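Side-chain contact in pectinesterase (Aspergillus niger, PDB 5C1E), which catalyses hydrolysis of the methyl esters of pectin, releasing methanol and leaving de-esterified galacturonan, and probably takes part in plant tissue maceration: residues L11-D16 / S20-A25. Numbering follows the deposited sequence.
Sequences LTVGSD and STIGDA
Val13 and Leu11, on one face of the edge strand 11-13, pack without polar bonds onto the first turn of helix 22-29 at the N-terminal end of the right-handed parallel beta-helix. Both methyls of Val13 touch the helix start. Its CG1, anti to the backbone N (chi1 174°), lies over the peptide that leads into the helix, 3.7 Å from Thr21 C, and also meets the inner chain carbon of Ile22, CG1 to CG1 at 4.1 Å. That torsion leaves the other methyl to be turned to Ala25, one helical turn on: Val13 CG2 and Ala25 CB, 3.5 Å apart, are a close-set methyl pair. Two residues back on the strand, Leu11 reaches the same turn with one branch, its CD2 lying 3.5 Å from Ala25 O and 4.3 Å from Ala25 CB. At Gly14 the backbone turns away, its O passing Ser20 CA at 4.1 Å. Thr21 is the N-cap: its OG1 accepts from Asp24 N at 2.9 Å and 151°, helping to hold the first turn, while Glu47 accepts from the N-H groups of Ile22 and Gly23. Ile38, Val40 and Tyr45 close around Val13, and strand 36-40 pairs with 11-13 in parallel. Strand 11-13, helix 22-29 and strand 36-40 thus form a beta-alpha-beta unit, its helix packed against the terminal strand as the N-terminal helical cap of the right-handed parallel beta-helix, as in other pectinesterases and pectate lyase-like proteins.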
ATOM      1  N   LEU A  11      -8.538  14.155 -18.038  1.00 21.47           N
ATOM      2  CA  LEU A  11      -9.631  14.941 -17.468  1.00 21.61           C
ATOM      3  C   LEU A  11      -9.062  15.728 -16.277  1.00 21.04           C
ATOM      4  O   LEU A  11      -8.124  15.263 -15.627  1.00 20.06           O
ATOM      5  CB  LEU A  11     -10.755  14.031 -16.976  1.00 22.62           C
ATOM      6  CG  LEU A  11     -11.667  13.311 -17.979  1.00 24.00           C
ATOM      7  CD1 LEU A  11     -10.897  12.412 -18.916  1.00 25.47           C
ATOM      8  CD2 LEU A  11     -12.719  12.505 -17.235  1.00 24.06           C
ATOM      9  N   THR A  12      -9.626  16.896 -15.983  1.00 19.34           N
ATOM     10  CA  THR A  12      -9.092  17.726 -14.896  1.00 18.66           C
ATOM     11  C   THR A  12     -10.083  17.879 -13.758  1.00 18.09           C
ATOM     12  O   THR A  12     -11.242  18.191 -13.992  1.00 18.26           O
ATOM     13  CB  THR A  12      -8.734  19.129 -15.352  1.00 18.90           C
ATOM     14  OG1 THR A  12      -9.883  19.739 -15.955  1.00 19.52           O
ATOM     15  CG2 THR A  12      -7.571  19.096 -16.349  1.00 19.10           C
ATOM     16  N   VAL A  13      -9.590  17.708 -12.536  1.00 17.50           N
ATOM     17  CA  VAL A  13     -10.364  17.906 -11.325  1.00 16.85           C
ATOM     18  C   VAL A  13      -9.704  19.013 -10.526  1.00 17.38           C
ATOM     19  O   VAL A  13      -8.485  19.027 -10.397  1.00 17.41           O
ATOM     20  CB  VAL A  13     -10.374  16.649 -10.442  1.00 16.93           C
ATOM     21  CG1 VAL A  13     -11.073  16.932  -9.121  1.00 16.63           C
ATOM     22  CG2 VAL A  13     -11.058  15.481 -11.164  1.00 17.23           C
ATOM     23  N   GLY A  14     -10.506  19.926  -9.988  1.00 17.12           N
ATOM     24  CA  GLY A  14     -10.009  20.935  -9.064  1.00 17.64           C
ATOM     25  C   GLY A  14     -10.888  22.150  -9.065  1.00 17.53           C
ATOM     26  O   GLY A  14     -11.844  22.237  -9.837  1.00 18.41           O
ATOM     27  N   SER A  15     -10.553  23.106  -8.219  1.00 17.24           N
ATOM     28  CA  SER A  15     -11.314  24.341  -8.126  1.00 18.27           C
ATOM     29  C   SER A  15     -11.463  25.025  -9.488  1.00 18.78           C
ATOM     30  O   SER A  15     -12.496  25.602  -9.794  1.00 18.75           O
ATOM     31  CB  SER A  15     -10.649  25.292  -7.114  1.00 19.02           C
ATOM     32  OG  SER A  15     -11.430  26.480  -6.967  1.00 19.40           O
ATOM     33  N   ASP A  16     -10.433  24.959 -10.315  1.00 18.90           N
ATOM     34  CA  ASP A  16     -10.493  25.573 -11.635  1.00 19.93           C
ATOM     35  C   ASP A  16     -10.405  24.574 -12.763  1.00 20.45           C
ATOM     36  O   ASP A  16     -10.026  24.935 -13.868  1.00 21.32           O
ATOM     37  CB  ASP A  16      -9.390  26.616 -11.750  1.00 20.03           C
ATOM     38  CG  ASP A  16      -9.478  27.625 -10.653  1.00 19.91           C
ATOM     39  OD1 ASP A  16     -10.625  28.077 -10.415  1.00 20.64           O
ATOM     40  OD2 ASP A  16      -8.434  27.963 -10.035  1.00 19.20           O
ATOM     41  N   SER A  20     -15.357  19.353 -10.223  1.00 19.81           N
ATOM     42  CA  SER A  20     -15.074  19.833  -8.870  0.50 20.51           C
ATOM     43  C   SER A  20     -14.702  18.696  -7.918  1.00 20.73           C
ATOM     44  O   SER A  20     -13.988  18.921  -6.932  1.00 22.10           O
ATOM     45  CB  SER A  20     -16.279  20.582  -8.304  0.50 20.58           C
ATOM     46  OG  SER A  20     -17.430  19.769  -8.328  0.50 19.45           O
ATOM     47  N   THR A  21     -15.185  17.488  -8.216  1.00 19.68           N
ATOM     48  CA  THR A  21     -14.879  16.293  -7.434  1.00 19.10           C
ATOM     49  C   THR A  21     -14.188  15.205  -8.284  1.00 18.62           C
ATOM     50  O   THR A  21     -14.358  15.123  -9.506  1.00 18.56           O
ATOM     51  CB  THR A  21     -16.149  15.695  -6.767  1.00 19.33           C
ATOM     52  OG1 THR A  21     -16.937  14.986  -7.734  1.00 18.68           O
ATOM     53  CG2 THR A  21     -16.989  16.778  -6.079  1.00 19.45           C
ATOM     54  N   ILE A  22     -13.426  14.347  -7.614  1.00 17.48           N
ATOM     55  CA  ILE A  22     -12.810  13.206  -8.274  1.00 17.25           C
ATOM     56  C   ILE A  22     -13.905  12.251  -8.751  1.00 17.01           C
ATOM     57  O   ILE A  22     -13.839  11.748  -9.856  1.00 16.13           O
ATOM     58  CB  ILE A  22     -11.786  12.487  -7.376  1.00 16.91           C
ATOM     59  CG1 ILE A  22     -10.676  13.461  -6.950  1.00 16.92           C
ATOM     60  CG2 ILE A  22     -11.157  11.312  -8.106  1.00 17.93           C
ATOM     61  CD1 ILE A  22      -9.793  12.947  -5.851  1.00 16.90           C
ATOM     62  N   GLY A  23     -14.910  12.034  -7.915  1.00 17.67           N
ATOM     63  CA  GLY A  23     -16.053  11.202  -8.269  1.00 18.40           C
ATOM     64  C   GLY A  23     -16.744  11.620  -9.558  1.00 18.91           C
ATOM     65  O   GLY A  23     -17.152  10.780 -10.345  1.00 19.20           O
ATOM     66  N   ASP A  24     -16.886  12.923  -9.772  1.00 19.45           N
ATOM     67  CA  ASP A  24     -17.500  13.411 -11.005  1.00 21.34           C
ATOM     68  C   ASP A  24     -16.647  13.058 -12.214  1.00 20.08           C
ATOM     69  O   ASP A  24     -17.191  12.703 -13.256  1.00 20.23           O
ATOM     70  CB  ASP A  24     -17.739  14.916 -10.942  1.00 21.90           C
ATOM     71  CG  ASP A  24     -18.854  15.292  -9.989  1.00 23.17           C
ATOM     72  OD1 ASP A  24     -19.608  14.420  -9.549  1.00 24.68           O
ATOM     73  OD2 ASP A  24     -18.964  16.483  -9.685  1.00 27.09           O
ATOM     74  N   ALA A  25     -15.314  13.143 -12.090  1.00 19.36           N
ATOM     75  CA  ALA A  25     -14.429  12.780 -13.213  1.00 19.45           C
ATOM     76  C   ALA A  25     -14.463  11.274 -13.512  1.00 19.77           C
ATOM     77  O   ALA A  25     -14.506  10.863 -14.675  1.00 19.93           O
ATOM     78  CB  ALA A  25     -12.996  13.222 -12.960  1.00 19.90           C
TER